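Local coordinates for protein CalS13 (Micromonospora echinospora, PDB 4ZAS) that probably transfers an amino group to a dTDP-linked keto sugar with the help of pyridoxal 5'-phosphate, at residues Trp326-Lys331 with Ile382-Trp387; Ser38-Thr43 with Leu285-Glu290. One frame throughout, in Å; residues are numbered along the deposited sequence.

In the fold
Contact 1 is buried and contact 2 lies at the surface; their centres are 22 Å apart and their nearest atoms about 5 Å. In contact 1, residues 326-331 and 382-387 meet at the edge strand of a small antiparallel sheet, held by two backbone hydrogen bonds, a water and apolar packing. Contact 2 sets the turn before helix 41-49 against helix 275-305 through polar and charged side chains, with one weak hydrogen bond and one long salt bridge. They draw on different segments, yet helix 275-305 serves both: it supplies Arg287 and Glu286 to contact 2, and farther along its Ala299 and Tyr302 pack against contact 1.

Contact 1. Residues Trp326-Lys331 with Ile382-Trp387; sequences WMYPLK and IPVGWW
Tyr328 and Ile382 form an antiparallel hydrogen-bonded pair where strand 328-332 meets the end of edge strand 379-382. Both bonds are nearly straight: Tyr328 N reaches Ile382 O at 3.2 Å, and Ile382 N reaches Tyr328 O at 2.9 Å, the latter lying in the carbonyl plane. Beside the paired backbones the side chains pack closely. Tyr328 and Ile382 run side by side in the same direction, and Ile382 CD1 meets the ring obliquely, 4.0 Å from Tyr328 CD1. From the flank Val384 crosses the tyrosine at about a right angle, its CB 3.6 Å from Tyr328 CB. With CG1 of Val384 set between its own N and carbonyl carbon (chi1 75°), that methyl is laid against the peptide joining Met327 to Tyr328, 3.5 Å from Met327 C. The tyrosine hydroxyl leads away to a hydrogen bond with Asp303, and Tyr302 of helix 275-305 meets the ring edge-to-face. Toward Trp326 the chains part, and direct backbone pairing gives way to a water: Trp326 O accepts from it at 3.1 Å, and the water in turn accepts from Val384 N at 2.9 Å. Beyond it, Trp326 sets out away from the 382-387 segment; its indole NE1 bonds to Ile221 O, and its side chain is about 4 Å from the bound dTDP-4-keto-6-deoxyglucose. Paired backbone hydrogen bonds thus fix the register at one end, while the water satisfies two buried backbone groups that do not meet directly at the other.

Contact 2. Residues Ser38-Thr43 with Leu285-Glu290; sequences SPDVST and LERVDE
Ser38 receives Arg287 at a type I beta turn, Ser38 to Val41, that leads into helix 41-49; Arg287 projects from a kinked part of the long helix 275-305. Ser38 OG caps the turn by accepting from Asp40 N at 3.3 Å, a nearly straight bond of 164°. With OG opposite the serine's own N (chi1 171°), the same oxygen also faces the arginine. The arginine CB points toward the turn and carries the chain to CG, whose nearest atom there is Ser38 OG. Arg287 CD passes closer, 3.6 Å from Ser38 OG and 3.8 Å from Ser38 CB, so the aliphatic shaft rests along the serine side chain. The chain stays extended from CG to NE, and Arg287 NE then gives Ser38 OG a weak, bent hydrogen bond of 3.4 Å, the oxygen lying at the edge of the guanidinium and in its plane. Pro39 CD approaches Arg287 NE obliquely at 3.9 Å. Without the hydroxyl, as with an alanine here, Asp40 N and Arg287 NE would probably lose their shared acceptor, and the turn and the guanidinium would be less firmly fixed. At the tip, NH2 forms a long salt bridge with Asp40, whose carboxylate is turned 44° from the guanidinium plane and is poorly ordered, in keeping with a loose surface ion pair. Glu286 brings a second acid near Asp40, so the arginine charge is likely to ease their mutual repulsion; Glu286 also has a weak, long pairing with Arg44. At the start of helix 41-49, Val41 packs on Leu49 of the second subunit. The charged end of the contact comes down to Asp40 OD2, 3.7 Å from Arg287 NH2 and 4.5 Å from Glu286 OE1.

Contact 1. Residues Trp326-Lys331 with Ile382-Trp387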
# COMPACT_ATOMS: atom_id res chain seq x y z
N TRP A 326 -13.74 -6.62 -19.76
CA TRP A 326 -12.31 -6.75 -19.48
C TRP A 326 -11.80 -8.12 -19.91
O TRP A 326 -10.67 -8.26 -20.40
CB TRP A 326 -12.03 -6.54 -17.99
CG TRP A 326 -10.58 -6.51 -17.66
CD1 TRP A 326 -9.62 -5.73 -18.26
CD2 TRP A 326 -9.91 -7.27 -16.66
NE1 TRP A 326 -8.40 -5.97 -17.68
CE2 TRP A 326 -8.55 -6.91 -16.69
CE3 TRP A 326 -10.33 -8.22 -15.73
CZ2 TRP A 326 -7.61 -7.47 -15.84
CZ3 TRP A 326 -9.38 -8.78 -14.87
CH2 TRP A 326 -8.04 -8.40 -14.94
N MET A 327 -12.63 -9.12 -19.64
CA MET A 327 -12.48 -10.46 -20.18
C MET A 327 -13.86 -10.88 -20.67
O MET A 327 -14.84 -10.23 -20.34
CB MET A 327 -11.94 -11.42 -19.12
CG MET A 327 -10.51 -11.12 -18.73
SD MET A 327 -9.85 -12.18 -17.42
CE MET A 327 -10.87 -11.69 -16.06
N TYR A 328 -13.96 -11.93 -21.47
CA TYR A 328 -15.26 -12.39 -21.92
C TYR A 328 -15.65 -13.69 -21.18
O TYR A 328 -14.90 -14.67 -21.23
CB TYR A 328 -15.26 -12.62 -23.44
CG TYR A 328 -16.64 -12.87 -24.01
CD1 TYR A 328 -17.17 -14.15 -24.04
CD2 TYR A 328 -17.41 -11.83 -24.49
CE1 TYR A 328 -18.43 -14.38 -24.54
CE2 TYR A 328 -18.67 -12.05 -25.00
CZ TYR A 328 -19.18 -13.33 -25.02
OH TYR A 328 -20.44 -13.54 -25.55
N PRO A 329 -16.79 -13.67 -20.48
CA PRO A 329 -17.31 -14.79 -19.68
C PRO A 329 -18.12 -15.81 -20.49
O PRO A 329 -18.84 -15.43 -21.42
CB PRO A 329 -18.23 -14.09 -18.68
CG PRO A 329 -18.75 -12.95 -19.42
CD PRO A 329 -17.65 -12.48 -20.34
N LEU A 330 -17.97 -17.09 -20.15
CA LEU A 330 -18.82 -18.17 -20.64
C LEU A 330 -19.12 -19.12 -19.49
O LEU A 330 -18.33 -19.23 -18.55
CB LEU A 330 -18.15 -18.94 -21.78
CG LEU A 330 -17.95 -18.24 -23.12
CD1 LEU A 330 -17.29 -19.21 -24.10
CD2 LEU A 330 -19.28 -17.69 -23.64
N LYS A 331 -20.26 -19.81 -19.53
CA LYS A 331 -20.45 -20.94 -18.63
C LYS A 331 -20.50 -22.22 -19.46
O LYS A 331 -21.39 -22.39 -20.30
CB LYS A 331 -21.70 -20.77 -17.78
CG LYS A 331 -21.63 -19.55 -16.89
CD LYS A 331 -22.96 -19.28 -16.24
CE LYS A 331 -23.94 -18.70 -17.25
NZ LYS A 331 -25.32 -18.59 -16.70
N ILE A 382 -12.28 -15.98 -21.54
CA ILE A 382 -11.54 -16.11 -22.77
C ILE A 382 -11.10 -14.71 -23.20
O ILE A 382 -11.77 -13.72 -22.88
CB ILE A 382 -12.37 -16.82 -23.86
CG1 ILE A 382 -13.51 -15.91 -24.32
CG2 ILE A 382 -12.89 -18.15 -23.35
CD1 ILE A 382 -14.27 -16.45 -25.47
N PRO A 383 -9.97 -14.61 -23.92
CA PRO A 383 -9.40 -13.33 -24.34
C PRO A 383 -10.37 -12.54 -25.18
O PRO A 383 -10.95 -13.12 -26.09
CB PRO A 383 -8.19 -13.74 -25.17
CG PRO A 383 -7.84 -15.09 -24.69
CD PRO A 383 -9.15 -15.74 -24.37
N VAL A 384 -10.52 -11.25 -24.90
CA VAL A 384 -11.46 -10.40 -25.62
C VAL A 384 -10.86 -9.01 -25.82
O VAL A 384 -11.43 -8.20 -26.56
CB VAL A 384 -12.82 -10.32 -24.87
CG1 VAL A 384 -12.70 -9.43 -23.65
CG2 VAL A 384 -13.97 -9.86 -25.80
N GLY A 385 -9.71 -8.75 -25.19
CA GLY A 385 -9.08 -7.43 -25.19
C GLY A 385 -8.60 -6.80 -26.50
O GLY A 385 -8.74 -7.39 -27.58
N TRP A 386 -8.03 -5.60 -26.38
CA TRP A 386 -7.62 -4.75 -27.52
C TRP A 386 -6.47 -5.31 -28.37
O TRP A 386 -6.19 -4.79 -29.45
CB TRP A 386 -7.24 -3.35 -27.01
CG TRP A 386 -6.26 -3.38 -25.86
CD1 TRP A 386 -6.56 -3.27 -24.53
CD2 TRP A 386 -4.84 -3.56 -25.94
NE1 TRP A 386 -5.41 -3.37 -23.78
CE2 TRP A 386 -4.34 -3.55 -24.62
CE3 TRP A 386 -3.94 -3.74 -27.00
CZ2 TRP A 386 -2.98 -3.70 -24.32
CZ3 TRP A 386 -2.58 -3.89 -26.71
CH2 TRP A 386 -2.12 -3.86 -25.37
N TRP A 387 -5.78 -6.33 -27.87
CA TRP A 387 -4.62 -6.91 -28.57
C TRP A 387 -5.02 -7.99 -29.57
O TRP A 387 -4.17 -8.49 -30.32
CB TRP A 387 -3.64 -7.50 -27.57
CG TRP A 387 -4.31 -8.51 -26.68
CD1 TRP A 387 -4.39 -9.85 -26.89
CD2 TRP A 387 -5.01 -8.24 -25.45
NE1 TRP A 387 -5.08 -10.44 -25.85
CE2 TRP A 387 -5.48 -9.47 -24.96
CE3 TRP A 387 -5.27 -7.08 -24.72
CZ2 TRP A 387 -6.21 -9.58 -23.76
CZ3 TRP A 387 -5.99 -7.19 -23.51
CH2 TRP A 387 -6.44 -8.44 -23.05
O HOH W 1 -9.43 -10.23 -22.47

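Contact 2. Residues Ser38-Thr43 with Leu285-Glu290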
# COMPACT_ATOMS: atom_id res chain seq x y z
N SER A 38 1.04 3.43 -23.19
CA SER A 38 1.24 4.34 -24.30
C SER A 38 2.74 4.45 -24.54
O SER A 38 3.53 4.43 -23.59
CB SER A 38 0.63 5.71 -23.99
OG SER A 38 1.01 6.65 -24.97
N PRO A 39 3.16 4.55 -25.80
CA PRO A 39 4.59 4.69 -26.09
C PRO A 39 5.15 6.06 -25.66
O PRO A 39 6.36 6.27 -25.70
CB PRO A 39 4.67 4.52 -27.61
CG PRO A 39 3.33 4.98 -28.10
CD PRO A 39 2.34 4.58 -27.03
N ASP A 40 4.26 6.96 -25.27
CA ASP A 40 4.61 8.32 -24.91
C ASP A 40 5.00 8.48 -23.44
O ASP A 40 5.46 9.55 -23.02
CB ASP A 40 3.42 9.24 -25.21
CG ASP A 40 3.11 9.34 -26.69
OD1 ASP A 40 4.06 9.31 -27.51
OD2 ASP A 40 1.92 9.45 -27.05
N VAL A 41 4.81 7.42 -22.67
CA VAL A 41 4.96 7.45 -21.22
C VAL A 41 6.36 7.88 -20.78
O VAL A 41 6.50 8.64 -19.83
CB VAL A 41 4.62 6.08 -20.61
CG1 VAL A 41 4.94 6.06 -19.15
CG2 VAL A 41 3.15 5.80 -20.77
N SER A 42 7.38 7.40 -21.49
CA SER A 42 8.76 7.64 -21.08
C SER A 42 9.06 9.12 -20.88
O SER A 42 9.71 9.50 -19.91
CB SER A 42 9.71 7.06 -22.12
OG SER A 42 11.06 7.44 -21.88
N THR A 43 8.54 9.95 -21.78
CA THR A 43 8.76 11.39 -21.72
C THR A 43 8.14 12.02 -20.47
O THR A 43 8.76 12.83 -19.78
CB THR A 43 8.20 12.06 -22.97
OG1 THR A 43 8.88 11.55 -24.12
CG2 THR A 43 8.39 13.55 -22.89
N LEU A 285 -4.42 7.72 -20.31
CA LEU A 285 -5.77 8.24 -20.49
C LEU A 285 -6.01 8.65 -21.94
O LEU A 285 -7.14 8.57 -22.44
CB LEU A 285 -6.04 9.42 -19.57
CG LEU A 285 -6.47 9.01 -18.17
CD1 LEU A 285 -6.57 10.24 -17.28
CD2 LEU A 285 -7.75 8.23 -18.16
N GLU A 286 -4.94 9.07 -22.61
CA GLU A 286 -5.04 9.51 -24.00
C GLU A 286 -5.32 8.36 -24.96
O GLU A 286 -5.71 8.60 -26.09
CB GLU A 286 -3.74 10.18 -24.43
CG GLU A 286 -3.43 11.49 -23.75
CD GLU A 286 -2.05 12.01 -24.13
OE1 GLU A 286 -1.14 11.17 -24.31
OE2 GLU A 286 -1.88 13.24 -24.25
N ARG A 287 -5.09 7.12 -24.54
CA ARG A 287 -5.23 6.01 -25.46
C ARG A 287 -6.33 5.02 -25.07
O ARG A 287 -6.68 4.13 -25.84
CB ARG A 287 -3.88 5.30 -25.61
CG ARG A 287 -2.86 6.22 -26.23
CD ARG A 287 -1.77 5.52 -26.99
NE ARG A 287 -0.95 6.50 -27.71
CZ ARG A 287 -1.21 6.97 -28.93
NH1 ARG A 287 -2.29 6.56 -29.59
NH2 ARG A 287 -0.39 7.85 -29.49
N VAL A 288 -6.87 5.18 -23.87
CA VAL A 288 -7.69 4.11 -23.33
C VAL A 288 -9.03 4.00 -24.05
O VAL A 288 -9.57 2.91 -24.15
CB VAL A 288 -7.87 4.26 -21.79
CG1 VAL A 288 -8.68 5.49 -21.41
CG2 VAL A 288 -8.46 3.00 -21.19
N ASP A 289 -9.55 5.11 -24.59
CA ASP A 289 -10.85 5.07 -25.25
C ASP A 289 -10.83 4.12 -26.45
O ASP A 289 -11.74 3.32 -26.63
CB ASP A 289 -11.27 6.46 -25.70
CG ASP A 289 -11.66 7.34 -24.53
OD1 ASP A 289 -11.48 6.90 -23.38
OD2 ASP A 289 -12.15 8.48 -24.77
N GLU A 290 -9.76 4.19 -27.24
CA GLU A 290 -9.63 3.30 -28.38
C GLU A 290 -9.46 1.85 -27.91
O GLU A 290 -9.98 0.93 -28.54
CB GLU A 290 -8.47 3.73 -29.28
CG GLU A 290 -8.08 2.70 -30.35
CD GLU A 290 -9.22 2.37 -31.34
OE1 GLU A 290 -10.17 3.18 -31.49
OE2 GLU A 290 -9.15 1.29 -31.97